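Uncharacterized protein (Cricetid herpesvirus 2, PDB 4ZKQ) binds chemokines and probably acts as a viral decoy receptor that keeps them from their host receptors. Local coordinates at residues 23-27 with 383-387; 52-58 with 175-181; 72-76 with 164-168; 81-87 with 139-145. One frame throughout, in Å; residues are numbered along the deposited sequence.

Contact 1 (23-27 with 383-387)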
loop_
_atom_site.group_PDB
_atom_site.type_symbol
_atom_site.label_atom_id
_atom_site.label_comp_id
_atom_site.label_asym_id
_atom_site.label_seq_id
_atom_site.Cartn_x
_atom_site.Cartn_y
_atom_site.Cartn_z
ATOM N N THR A 23 2.994 12.361 2.505
ATOM C CA THR A 23 1.631 12.770 2.822
ATOM C C THR A 23 0.677 12.039 1.896
ATOM O O THR A 23 1.093 11.468 0.884
ATOM C CB THR A 23 1.425 14.299 2.680
ATOM O OG1 THR A 23 1.672 14.697 1.329
ATOM C CG2 THR A 23 2.361 15.071 3.610
ATOM N N GLN A 24 -0.605 12.060 2.233
ATOM C CA GLN A 24 -1.590 11.399 1.393
ATOM C C GLN A 24 -2.850 12.231 1.209
ATOM O O GLN A 24 -3.225 13.013 2.087
ATOM C CB GLN A 24 -1.945 10.030 1.975
ATOM C CG GLN A 24 -2.598 10.069 3.357
ATOM C CD GLN A 24 -3.035 8.699 3.828
ATOM O OE1 GLN A 24 -2.299 7.725 3.698
ATOM N NE2 GLN A 24 -4.245 8.615 4.371
ATOM N N ASP A 25 -3.457 12.075 0.035
ATOM C CA ASP A 25 -4.805 12.560 -0.248
ATOM C C ASP A 25 -5.733 11.374 -0.398
ATOM O O ASP A 25 -5.359 10.376 -1.025
ATOM C CB ASP A 25 -4.860 13.370 -1.544
ATOM C CG ASP A 25 -4.105 14.682 -1.457
ATOM O OD1 ASP A 25 -3.937 15.207 -0.339
ATOM O OD2 ASP A 25 -3.690 15.187 -2.520
ATOM N N ILE A 26 -6.941 11.481 0.146
ATOM C CA ILE A 26 -8.024 10.585 -0.252
ATOM C C ILE A 26 -8.703 11.200 -1.470
ATOM O O ILE A 26 -9.031 12.386 -1.472
ATOM C CB ILE A 26 -9.061 10.370 0.865
ATOM C CG1 ILE A 26 -8.362 10.056 2.187
ATOM C CG2 ILE A 26 -10.050 9.260 0.478
ATOM C CD1 ILE A 26 -7.432 8.858 2.122
ATOM N N LEU A 27 -8.911 10.399 -2.503
ATOM C CA LEU A 27 -9.457 10.914 -3.751
ATOM C C LEU A 27 -10.925 10.530 -3.859
ATOM O O LEU A 27 -11.420 9.703 -3.095
ATOM C CB LEU A 27 -8.657 10.382 -4.943
ATOM C CG LEU A 27 -7.160 10.721 -4.887
ATOM C CD1 LEU A 27 -6.355 9.926 -5.919
ATOM C CD2 LEU A 27 -6.909 12.209 -5.068
ATOM N N MET A 383 -10.055 3.532 8.861
ATOM C CA MET A 383 -10.735 4.687 8.300
ATOM C C MET A 383 -9.746 5.841 8.339
ATOM O O MET A 383 -9.118 6.089 9.367
ATOM C CB MET A 383 -12.007 5.006 9.086
ATOM C CG MET A 383 -13.035 3.877 9.074
ATOM S SD MET A 383 -14.579 4.280 9.916
ATOM C CE MET A 383 -15.240 5.558 8.846
ATOM N N GLU A 384 -9.580 6.525 7.212
ATOM C CA GLU A 384 -8.542 7.541 7.098
ATOM C C GLU A 384 -8.957 8.707 6.215
ATOM O O GLU A 384 -9.645 8.538 5.206
ATOM C CB GLU A 384 -7.254 6.927 6.542
ATOM C CG GLU A 384 -7.436 6.240 5.199
ATOM C CD GLU A 384 -6.223 5.436 4.769
ATOM O OE1 GLU A 384 -5.091 5.917 4.962
ATOM O OE2 GLU A 384 -6.405 4.325 4.226
ATOM N N SER A 385 -8.517 9.889 6.624
ATOM C CA SER A 385 -8.546 11.076 5.795
ATOM C C SER A 385 -7.133 11.319 5.303
ATOM O O SER A 385 -6.288 10.434 5.382
ATOM C CB SER A 385 -9.054 12.276 6.587
ATOM O OG SER A 385 -8.191 12.534 7.676
ATOM N N GLY A 386 -6.875 12.523 4.814
ATOM C CA GLY A 386 -5.535 12.899 4.410
ATOM C C GLY A 386 -4.588 13.103 5.576
ATOM O O GLY A 386 -3.374 12.974 5.418
ATOM N N THR A 387 -5.140 13.409 6.751
ATOM C CA THR A 387 -4.337 13.824 7.900
ATOM C C THR A 387 -4.521 12.957 9.154
ATOM O O THR A 387 -3.750 13.085 10.107
ATOM C CB THR A 387 -4.661 15.274 8.280
ATOM O OG1 THR A 387 -6.062 15.390 8.549
ATOM C CG2 THR A 387 -4.284 16.218 7.150
HETATM O O HOH W 1 -0.879 12.522 5.135
#
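Gln24 reaches across to Glu384 and Ser385 with its side-chain amide, and both N-H groups of NE2 are used. One goes to Glu384 OE1, with Gln24 NE2 2.9 Å away and the bond nearly straight at 168°. The other meets the backbone oxygen of Ser385, where Gln24 NE2 to Ser385 O is again 2.9 Å but more bent. Both acceptors lie close to the amide plane of Gln24, whereas the carboxylate of Glu384 is approached from above its own plane. CG of Gln24 sits between the backbone N and the carbonyl carbon (chi1 63°), and the extended chain beyond it crosses the Glu384 side chain at about a right angle, bringing NE2 between Glu384 OE1 and Ser385 O.

Ile26 makes the apolar part of the contact. Its CG1 lies 3.6 Å from Glu384 O, and its CD1 touches the aliphatic stem of Glu384 at CG, 4.0 Å away. Gly386 CA lies 3.3 Å from Gln24 O. A water close by accepts from Gln24 N at 3.0 Å and lies near Gly386 O.

Outside this first shell, Gln24 OE1 accepts a hydrogen bond from Lys215, which with the two NE2 bonds fixes the rotation of the amide. Glu384 OE1 also forms a salt bridge with Lys54, a cation that should favour the charged carboxylate. Ser385 OG is hydrogen-bonded to Thr302. Strand 23-26 is an outermost strand of the seven-stranded sheet, pairing with strand 54-59, while strand 378-384 pairs with strands 308-315 and 388-395 in a different sheet; the contact joins the edge of one sheet to the end of a strand in another.

Contact 2 (52-58 with 175-181)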
loop_
_atom_site.group_PDB
_atom_site.type_symbol
_atom_site.label_atom_id
_atom_site.label_comp_id
_atom_site.label_asym_id
_atom_site.label_seq_id
_atom_site.Cartn_x
_atom_site.Cartn_y
_atom_site.Cartn_z
ATOM N N CYS A 52 -7.534 5.658 -8.964
ATOM C CA CYS A 52 -7.021 5.761 -7.597
ATOM C C CYS A 52 -8.068 6.264 -6.610
ATOM O O CYS A 52 -8.800 7.200 -6.905
ATOM C CB CYS A 52 -5.805 6.691 -7.568
ATOM S SG CYS A 52 -4.334 6.032 -8.419
ATOM N N ASP A 53 -8.109 5.648 -5.428
ATOM C CA ASP A 53 -9.007 6.071 -4.355
ATOM C C ASP A 53 -8.231 6.817 -3.281
ATOM O O ASP A 53 -8.802 7.541 -2.469
ATOM C CB ASP A 53 -9.734 4.857 -3.767
ATOM C CG ASP A 53 -10.589 4.147 -4.798
ATOM O OD1 ASP A 53 -11.563 4.773 -5.266
ATOM O OD2 ASP A 53 -10.279 2.988 -5.165
ATOM N N LYS A 54 -6.913 6.667 -3.320
ATOM C CA LYS A 54 -6.036 7.298 -2.361
ATOM C C LYS A 54 -4.662 7.430 -3.001
ATOM O O LYS A 54 -4.280 6.586 -3.811
ATOM C CB LYS A 54 -5.989 6.461 -1.079
ATOM C CG LYS A 54 -4.750 6.626 -0.231
ATOM C CD LYS A 54 -4.862 5.801 1.049
ATOM C CE LYS A 54 -3.505 5.557 1.658
ATOM N NZ LYS A 54 -3.598 5.017 3.034
ATOM N N ILE A 55 -3.922 8.480 -2.653
ATOM C CA ILE A 55 -2.580 8.639 -3.188
ATOM C C ILE A 55 -1.604 9.184 -2.142
ATOM O O ILE A 55 -1.924 10.089 -1.377
ATOM C CB ILE A 55 -2.587 9.539 -4.433
ATOM C CG1 ILE A 55 -1.213 9.512 -5.115
ATOM C CG2 ILE A 55 -3.023 10.960 -4.083
ATOM C CD1 ILE A 55 -1.243 10.046 -6.526
ATOM N N THR A 56 -0.420 8.583 -2.116
ATOM C CA THR A 56 0.659 8.984 -1.226
ATOM C C THR A 56 1.740 9.623 -2.079
ATOM O O THR A 56 2.077 9.099 -3.135
ATOM C CB THR A 56 1.230 7.784 -0.451
ATOM O OG1 THR A 56 0.256 7.317 0.495
ATOM C CG2 THR A 56 2.524 8.152 0.305
ATOM N N TYR A 57 2.248 10.771 -1.639
ATOM C CA TYR A 57 3.301 11.479 -2.356
ATOM C C TYR A 57 4.651 11.252 -1.675
ATOM O O TYR A 57 4.738 11.236 -0.446
ATOM C CB TYR A 57 3.003 12.979 -2.415
ATOM C CG TYR A 57 1.636 13.324 -2.934
ATOM C CD1 TYR A 57 1.394 13.418 -4.300
ATOM C CD2 TYR A 57 0.582 13.570 -2.062
ATOM C CE1 TYR A 57 0.137 13.740 -4.781
ATOM C CE2 TYR A 57 -0.674 13.889 -2.535
ATOM C CZ TYR A 57 -0.891 13.974 -3.894
ATOM O OH TYR A 57 -2.142 14.302 -4.372
ATOM N N GLY A 58 5.699 11.069 -2.467
ATOM C CA GLY A 58 7.031 10.898 -1.910
ATOM C C GLY A 58 8.144 11.168 -2.905
ATOM O O GLY A 58 7.890 11.482 -4.063
ATOM N N GLY A 175 -8.108 1.291 -5.061
ATOM C CA GLY A 175 -6.909 1.712 -5.756
ATOM C C GLY A 175 -6.035 2.551 -4.849
ATOM O O GLY A 175 -6.295 3.738 -4.635
ATOM N N VAL A 176 -5.000 1.924 -4.303
ATOM C CA VAL A 176 -4.096 2.595 -3.384
ATOM C C VAL A 176 -2.818 2.952 -4.120
ATOM O O VAL A 176 -2.027 2.084 -4.480
ATOM C CB VAL A 176 -3.795 1.719 -2.170
ATOM C CG1 VAL A 176 -2.846 2.423 -1.231
ATOM C CG2 VAL A 176 -5.088 1.398 -1.454
ATOM N N CYS A 177 -2.623 4.245 -4.340
ATOM C CA CYS A 177 -1.584 4.696 -5.245
ATOM C C CYS A 177 -0.470 5.456 -4.557
ATOM O O CYS A 177 -0.639 5.994 -3.462
ATOM C CB CYS A 177 -2.203 5.555 -6.336
ATOM S SG CYS A 177 -3.445 4.627 -7.257
ATOM N N SER A 178 0.686 5.489 -5.202
ATOM C CA SER A 178 1.793 6.276 -4.699
ATOM C C SER A 178 2.513 6.921 -5.866
ATOM O O SER A 178 2.698 6.304 -6.912
ATOM C CB SER A 178 2.746 5.413 -3.874
ATOM O OG SER A 178 3.250 4.342 -4.637
ATOM N N LEU A 179 2.897 8.177 -5.679
ATOM C CA LEU A 179 3.567 8.942 -6.719
ATOM C C LEU A 179 4.910 9.419 -6.199
ATOM O O LEU A 179 4.974 10.242 -5.287
ATOM C CB LEU A 179 2.701 10.113 -7.180
ATOM C CG LEU A 179 3.209 10.885 -8.404
ATOM C CD1 LEU A 179 3.343 9.956 -9.595
ATOM C CD2 LEU A 179 2.245 12.020 -8.716
ATOM N N TRP A 180 5.972 8.870 -6.784
ATOM C CA TRP A 180 7.344 9.125 -6.363
ATOM C C TRP A 180 7.998 10.013 -7.404
ATOM O O TRP A 180 8.240 9.574 -8.521
ATOM C CB TRP A 180 8.123 7.814 -6.207
ATOM C CG TRP A 180 7.390 6.847 -5.370
ATOM C CD1 TRP A 180 6.515 5.893 -5.796
ATOM C CD2 TRP A 180 7.424 6.756 -3.947
ATOM N NE1 TRP A 180 6.003 5.206 -4.725
ATOM C CE2 TRP A 180 6.550 5.717 -3.572
ATOM C CE3 TRP A 180 8.115 7.450 -2.944
ATOM C CZ2 TRP A 180 6.342 5.353 -2.251
ATOM C CZ3 TRP A 180 7.913 7.086 -1.630
ATOM C CH2 TRP A 180 7.030 6.050 -1.295
ATOM N N LYS A 181 8.253 11.267 -7.037
ATOM C CA LYS A 181 8.828 12.239 -7.961
ATOM C C LYS A 181 10.274 12.553 -7.616
ATOM O O LYS A 181 10.642 12.665 -6.445
ATOM C CB LYS A 181 8.024 13.541 -7.959
ATOM C CG LYS A 181 6.587 13.394 -8.394
ATOM C CD LYS A 181 5.956 14.760 -8.619
ATOM C CE LYS A 181 4.448 14.698 -8.510
ATOM N NZ LYS A 181 3.965 14.861 -7.106
HETATM O O HOH W 2 -1.262 5.512 -0.776
#
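The indole of Trp180 packs against the backbone of Gly58, with Trp180 CE3 3.7 Å from Gly58 C. Having no side chain, Gly58 lets the ring settle directly on the main chain; CG of Trp180 stands beside its own backbone N (chi1 -51°), which brings the six-membered ring over toward Gly58. The ring also touches Leu73 and Pro74 of strand 68-74. The phenol OH of Tyr57 is hydrogen-bonded to Asp25.

Trp180, Gly58 and Tyr57 belong to a parallel strand pair, 54-58 with 175-181, the second and third strands from one edge of a mixed seven-stranded sheet, between strands 23-26 and 161-169. Its bonds zigzag between the strands in the parallel pattern: Lys54 O, Thr56 O and Gly58 O each receive an N-H from 175-181, while Cys177 O and Leu179 O accept from Thr56 N and Gly58 N. Ile55, Tyr57, Cys177 and Leu179 share one face, where Ile55 CD1 packs on Leu179 CB at 4.0 Å. Lys54, Thr56, Val176 and Trp180 occupy the other; there a water 2.7 Å from Thr56 OG1 donates to Cys177 O, and Lys215 is a further partner of Thr56.

At the start of the pair Gly175 is held through both its N and its O. Its O takes N-H groups from Asp53 and, at a longer distance, Lys54, while Gly175 N gives a straight bond of 2.8 Å to the anti lone pair of Asp53 OD2. Just before Asp53, where the chain leaves helix 44-51, Cys52 SG is bonded to Cys177 SG at 2.0 Å, with a disulfide torsion of -93°.

Contact 3 (72-76 with 164-168)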
loop_
_atom_site.group_PDB
_atom_site.type_symbol
_atom_site.label_atom_id
_atom_site.label_comp_id
_atom_site.label_asym_id
_atom_site.label_seq_id
_atom_site.Cartn_x
_atom_site.Cartn_y
_atom_site.Cartn_z
ATOM N N VAL A 72 14.095 1.404 -4.708
ATOM C CA VAL A 72 13.316 0.342 -4.092
ATOM C C VAL A 72 12.034 0.949 -3.554
ATOM O O VAL A 72 12.056 1.709 -2.589
ATOM C CB VAL A 72 14.096 -0.353 -2.963
ATOM C CG1 VAL A 72 13.248 -1.434 -2.305
ATOM C CG2 VAL A 72 15.394 -0.951 -3.511
ATOM N N LEU A 73 10.920 0.610 -4.195
ATOM C CA LEU A 73 9.628 1.209 -3.874
ATOM C C LEU A 73 8.664 0.180 -3.280
ATOM O O LEU A 73 8.569 -0.943 -3.771
ATOM C CB LEU A 73 9.024 1.832 -5.131
ATOM C CG LEU A 73 9.887 2.876 -5.826
ATOM C CD1 LEU A 73 9.267 3.273 -7.140
ATOM C CD2 LEU A 73 10.080 4.098 -4.945
ATOM N N PRO A 74 7.950 0.553 -2.210
ATOM C CA PRO A 74 6.939 -0.361 -1.685
ATOM C C PRO A 74 5.709 -0.371 -2.581
ATOM O O PRO A 74 5.330 0.693 -3.070
ATOM C CB PRO A 74 6.616 0.233 -0.318
ATOM C CG PRO A 74 6.802 1.700 -0.522
ATOM C CD PRO A 74 7.968 1.828 -1.470
ATOM N N LEU A 75 5.088 -1.528 -2.790
ATOM C CA LEU A 75 3.873 -1.558 -3.596
ATOM C C LEU A 75 2.741 -0.873 -2.834
ATOM O O LEU A 75 1.843 -0.302 -3.445
ATOM C CB LEU A 75 3.506 -2.989 -3.999
ATOM C CG LEU A 75 4.486 -3.675 -4.965
ATOM C CD1 LEU A 75 3.855 -4.920 -5.566
ATOM C CD2 LEU A 75 4.971 -2.769 -6.091
ATOM N N SER A 76 2.810 -0.898 -1.501
ATOM C CA SER A 76 1.941 -0.065 -0.669
ATOM C C SER A 76 2.743 0.518 0.503
ATOM O O SER A 76 3.385 -0.236 1.226
ATOM C CB SER A 76 0.757 -0.889 -0.149
ATOM O OG SER A 76 -0.073 -0.118 0.703
ATOM N N ALA A 164 7.585 8.048 -10.767
ATOM C CA ALA A 164 7.017 6.719 -10.881
ATOM C C ALA A 164 5.728 6.612 -10.076
ATOM O O ALA A 164 5.688 6.898 -8.876
ATOM C CB ALA A 164 8.016 5.676 -10.429
ATOM N N LEU A 165 4.679 6.206 -10.774
ATOM C CA LEU A 165 3.402 5.868 -10.174
ATOM C C LEU A 165 3.338 4.384 -9.886
ATOM O O LEU A 165 3.687 3.574 -10.744
ATOM C CB LEU A 165 2.255 6.258 -11.115
ATOM C CG LEU A 165 0.858 5.741 -10.756
ATOM C CD1 LEU A 165 0.334 6.414 -9.495
ATOM C CD2 LEU A 165 -0.101 5.930 -11.924
ATOM N N ILE A 166 2.890 4.032 -8.686
ATOM C CA ILE A 166 2.475 2.670 -8.407
ATOM C C ILE A 166 0.994 2.687 -8.062
ATOM O O ILE A 166 0.553 3.394 -7.158
ATOM C CB ILE A 166 3.285 2.034 -7.274
ATOM C CG1 ILE A 166 4.747 1.881 -7.717
ATOM C CG2 ILE A 166 2.697 0.673 -6.893
ATOM C CD1 ILE A 166 5.682 1.478 -6.628
ATOM N N HIS A 167 0.236 1.922 -8.832
ATOM C CA HIS A 167 -1.163 1.687 -8.559
ATOM C C HIS A 167 -1.255 0.293 -7.979
ATOM O O HIS A 167 -0.883 -0.665 -8.649
ATOM C CB HIS A 167 -2.009 1.805 -9.832
ATOM C CG HIS A 167 -3.463 1.588 -9.602
ATOM N ND1 HIS A 167 -4.005 0.328 -9.391
ATOM C CD2 HIS A 167 -4.497 2.453 -9.518
ATOM C CE1 HIS A 167 -5.304 0.441 -9.199
ATOM N NE2 HIS A 167 -5.631 1.721 -9.271
ATOM N N PHE A 168 -1.695 0.184 -6.730
ATOM C CA PHE A 168 -1.907 -1.114 -6.091
ATOM C C PHE A 168 -3.398 -1.375 -5.923
ATOM O O PHE A 168 -4.081 -0.691 -5.150
ATOM C CB PHE A 168 -1.199 -1.163 -4.735
ATOM C CG PHE A 168 -1.198 -2.528 -4.089
ATOM C CD1 PHE A 168 -0.299 -3.501 -4.491
ATOM C CD2 PHE A 168 -2.077 -2.824 -3.067
ATOM C CE1 PHE A 168 -0.295 -4.757 -3.893
ATOM C CE2 PHE A 168 -2.076 -4.074 -2.467
ATOM C CZ PHE A 168 -1.187 -5.039 -2.881
#
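Strands 72-74 and 164-168 run in roughly the same direction, inclined at 33° with their axes 9.3 Å apart, a spacing bridged by side chains and not by backbone pairing. Ile166 fills the middle. Its CD1 lies against Leu73 CB at 3.7 Å and against Pro74 O at the same separation, while the CG2 branch turns to Leu75, meeting Leu75 O at 3.7 Å and approaching Leu75 CD2. With CG1 beside its backbone N (chi1 -66°) and CG2 beside the carbonyl carbon, the isoleucine touches residues on both sides of Pro74. At one end Leu73 CD1 meets the small methyl of Ala164, CB, at 4.3 Å.

The two strands belong to the two facing sheets of a beta sandwich, strand 68-74 in the four-stranded sheet and strand 161-169 in the seven-stranded one, and the contact is part of the hydrophobic core between them. Leu90 of strand 85-94 packs on Ile166, and Ala88 on Leu75 and Phe168. At the other end Leu75 CB rests on the Phe168 ring at CD1, 3.9 Å away. Leu75 O lies closer to the stem of that side chain, 3.4 Å from Phe168 CB.

Contact 4 (81-87 with 139-145)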
loop_
_atom_site.group_PDB
_atom_site.type_symbol
_atom_site.label_atom_id
_atom_site.label_comp_id
_atom_site.label_asym_id
_atom_site.label_seq_id
_atom_site.Cartn_x
_atom_site.Cartn_y
_atom_site.Cartn_z
ATOM N N CYS A 81 -3.579 -4.646 5.031
ATOM C CA CYS A 81 -3.626 -6.104 5.084
ATOM C C CYS A 81 -2.319 -6.698 4.551
ATOM O O CYS A 81 -2.200 -6.963 3.359
ATOM C CB CYS A 81 -4.800 -6.640 4.267
ATOM S SG CYS A 81 -4.949 -8.442 4.366
ATOM N N PRO A 82 -1.338 -6.914 5.436
ATOM C CA PRO A 82 -0.004 -7.358 5.013
ATOM C C PRO A 82 0.013 -8.611 4.137
ATOM O O PRO A 82 0.832 -8.676 3.217
ATOM C CB PRO A 82 0.706 -7.620 6.343
ATOM C CG PRO A 82 0.061 -6.658 7.295
ATOM C CD PRO A 82 -1.382 -6.599 6.877
ATOM N N ALA A 83 -0.877 -9.567 4.390
ATOM C CA ALA A 83 -0.836 -10.853 3.695
ATOM C C ALA A 83 -1.742 -10.902 2.465
ATOM O O ALA A 83 -1.616 -11.812 1.647
ATOM C CB ALA A 83 -1.210 -11.972 4.656
ATOM N N CYS A 84 -2.644 -9.930 2.333
ATOM C CA CYS A 84 -3.576 -9.883 1.199
ATOM C C CYS A 84 -2.838 -9.736 -0.130
ATOM O O CYS A 84 -1.921 -8.929 -0.249
ATOM C CB CYS A 84 -4.563 -8.731 1.355
ATOM S SG CYS A 84 -5.855 -8.966 2.622
ATOM N N LEU A 85 -3.241 -10.515 -1.128
ATOM C CA LEU A 85 -2.691 -10.369 -2.470
ATOM C C LEU A 85 -3.352 -9.213 -3.206
ATOM O O LEU A 85 -4.539 -8.951 -3.034
ATOM C CB LEU A 85 -2.875 -11.651 -3.276
ATOM C CG LEU A 85 -1.967 -12.818 -2.895
ATOM C CD1 LEU A 85 -2.351 -14.040 -3.707
ATOM C CD2 LEU A 85 -0.508 -12.462 -3.116
ATOM N N GLY A 86 -2.570 -8.539 -4.039
ATOM C CA GLY A 86 -3.076 -7.466 -4.868
ATOM C C GLY A 86 -2.318 -7.424 -6.175
ATOM O O GLY A 86 -1.309 -8.107 -6.329
ATOM N N ARG A 87 -2.812 -6.631 -7.120
ATOM C CA ARG A 87 -2.132 -6.429 -8.391
ATOM C C ARG A 87 -1.629 -5.000 -8.471
ATOM O O ARG A 87 -2.383 -4.058 -8.237
ATOM C CB ARG A 87 -3.068 -6.740 -9.561
ATOM C CG ARG A 87 -3.600 -8.170 -9.514
ATOM C CD ARG A 87 -4.418 -8.551 -10.738
ATOM N NE ARG A 87 -4.933 -9.914 -10.614
ATOM C CZ ARG A 87 -4.243 -11.010 -10.912
ATOM N NH1 ARG A 87 -2.997 -10.918 -11.365
ATOM N NH2 ARG A 87 -4.798 -12.207 -10.755
ATOM N N LYS A 139 3.531 -4.896 -14.679
ATOM C CA LYS A 139 2.480 -5.378 -13.797
ATOM C C LYS A 139 3.022 -6.447 -12.861
ATOM O O LYS A 139 3.784 -7.317 -13.282
ATOM C CB LYS A 139 1.316 -5.921 -14.628
ATOM C CG LYS A 139 0.145 -6.407 -13.813
ATOM C CD LYS A 139 -1.041 -6.687 -14.723
ATOM C CE LYS A 139 -2.139 -7.437 -13.998
ATOM N NZ LYS A 139 -3.149 -7.963 -14.949
ATOM N N PHE A 140 2.632 -6.369 -11.591
ATOM C CA PHE A 140 3.115 -7.292 -10.565
ATOM C C PHE A 140 1.945 -7.896 -9.815
ATOM O O PHE A 140 0.858 -7.329 -9.784
ATOM C CB PHE A 140 4.037 -6.585 -9.564
ATOM C CG PHE A 140 5.164 -5.835 -10.204
ATOM C CD1 PHE A 140 6.128 -6.511 -10.929
ATOM C CD2 PHE A 140 5.271 -4.458 -10.072
ATOM C CE1 PHE A 140 7.171 -5.834 -11.527
ATOM C CE2 PHE A 140 6.319 -3.773 -10.669
ATOM C CZ PHE A 140 7.272 -4.464 -11.393
ATOM N N LEU A 141 2.193 -9.036 -9.183
ATOM C CA LEU A 141 1.214 -9.680 -8.327
ATOM C C LEU A 141 1.917 -10.064 -7.044
ATOM O O LEU A 141 2.890 -10.803 -7.072
ATOM C CB LEU A 141 0.622 -10.908 -9.008
ATOM C CG LEU A 141 -0.240 -11.843 -8.160
ATOM C CD1 LEU A 141 -1.512 -11.163 -7.709
ATOM C CD2 LEU A 141 -0.563 -13.083 -8.973
ATOM N N GLY A 142 1.436 -9.558 -5.921
ATOM C CA GLY A 142 2.092 -9.837 -4.660
ATOM C C GLY A 142 1.307 -9.295 -3.495
ATOM O O GLY A 142 0.216 -8.755 -3.670
ATOM N N THR A 143 1.865 -9.434 -2.301
ATOM C CA THR A 143 1.212 -8.927 -1.107
ATOM C C THR A 143 1.519 -7.456 -0.952
ATOM O O THR A 143 2.332 -6.904 -1.695
ATOM C CB THR A 143 1.669 -9.666 0.157
ATOM O OG1 THR A 143 3.031 -9.316 0.441
ATOM C CG2 THR A 143 1.543 -11.161 -0.016
ATOM N N GLU A 144 0.873 -6.826 0.028
ATOM C CA GLU A 144 1.112 -5.419 0.351
ATOM C C GLU A 144 2.556 -5.064 0.628
ATOM O O GLU A 144 2.972 -3.928 0.397
ATOM C CB GLU A 144 0.325 -5.009 1.587
ATOM C CG GLU A 144 -1.137 -4.775 1.376
ATOM C CD GLU A 144 -1.755 -4.104 2.578
ATOM O OE1 GLU A 144 -1.040 -3.888 3.586
ATOM O OE2 GLU A 144 -2.959 -3.801 2.517
ATOM N N GLU A 145 3.299 -6.023 1.171
ATOM C CA GLU A 145 4.667 -5.789 1.614
ATOM C C GLU A 145 5.681 -5.890 0.478
ATOM O O GLU A 145 6.874 -5.646 0.674
ATOM C CB GLU A 145 5.023 -6.789 2.717
ATOM C CG GLU A 145 3.902 -7.001 3.726
ATOM C CD GLU A 145 4.389 -7.626 5.015
ATOM O OE1 GLU A 145 4.207 -8.849 5.188
ATOM O OE2 GLU A 145 4.954 -6.891 5.851
HETATM O O HOH W 3 3.263 -10.356 2.892
HETATM O O HOH W 4 -1.002 -8.917 -11.325
#
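Glu144 OE2 receives the backbone N-H of Cys81, with Cys81 N to Glu144 OE2 2.7 Å and the bond nearly straight at 165°. The donor stands above the carboxylate plane. The other oxygen, Glu144 OE1, is hydrogen-bonded to the backbone N of Thr80, so successive peptides bring their N-H groups to one carboxylate. The extended side chain of Glu144 ends at Cys81, the first residue of a type I turn to Cys84, whose ends are tied by the Cys81-Cys84 disulfide.

The turn leads into an antiparallel strand pair, 85-87 with 139-143, part of strands 85-94 and 132-143, neighbours in the seven-stranded sheet. Gly86 and Gly142 form its hydrogen-bonded pair: Gly86 N to Gly142 O is 2.8 Å, and Gly142 N to Gly86 O is 3.1 Å. Next to it Arg87 and Leu141 are a non-hydrogen-bonded pair on one face. There Leu141 CD1 lies over a face of the Arg87 guanidinium, 4.0 Å from NH1 and offset toward the rim. A water in the guanidinium plane takes a bond from Arg87 NH1 and passes one on to Phe140 O. Arg87 and Lys139 touch through their carbons, CD to CE at 4.1 Å.

Beyond Glu144 a second water joins three groups: it donates to Pro82 O and Glu145 OE1 and accepts from Thr143 OG1, from which it is 2.7 Å away. Thr143 CB lies 3.3 Å from Pro82 O. The two peptide N-H groups at the buried Glu144 should stabilise its carboxylate as an anion, whereas Arg87 and Lys139 are both exposed, so solvent probably screens their like charges.

All four contacts reach the seven-stranded sheet, and along the chain contacts 2, 3 and 4 are nested in turn inside the loop closed by contact 1. Contacts 1 and 2 have centres about 10 Å apart and touch through the neighbouring strands 23-26 and 54-59, with Gln24 CB 3.4 Å from Ile55 O. Contacts 2 and 3, with centres about 8 Å apart, meet where strands 175-181 and 161-169 pair. Contact 3 passes to contact 4 through Phe168, whose CZ is 3.7 Å from Gly86 CA. Contacts 1 and 4 lie farthest apart, about 21 Å between centres, without touching.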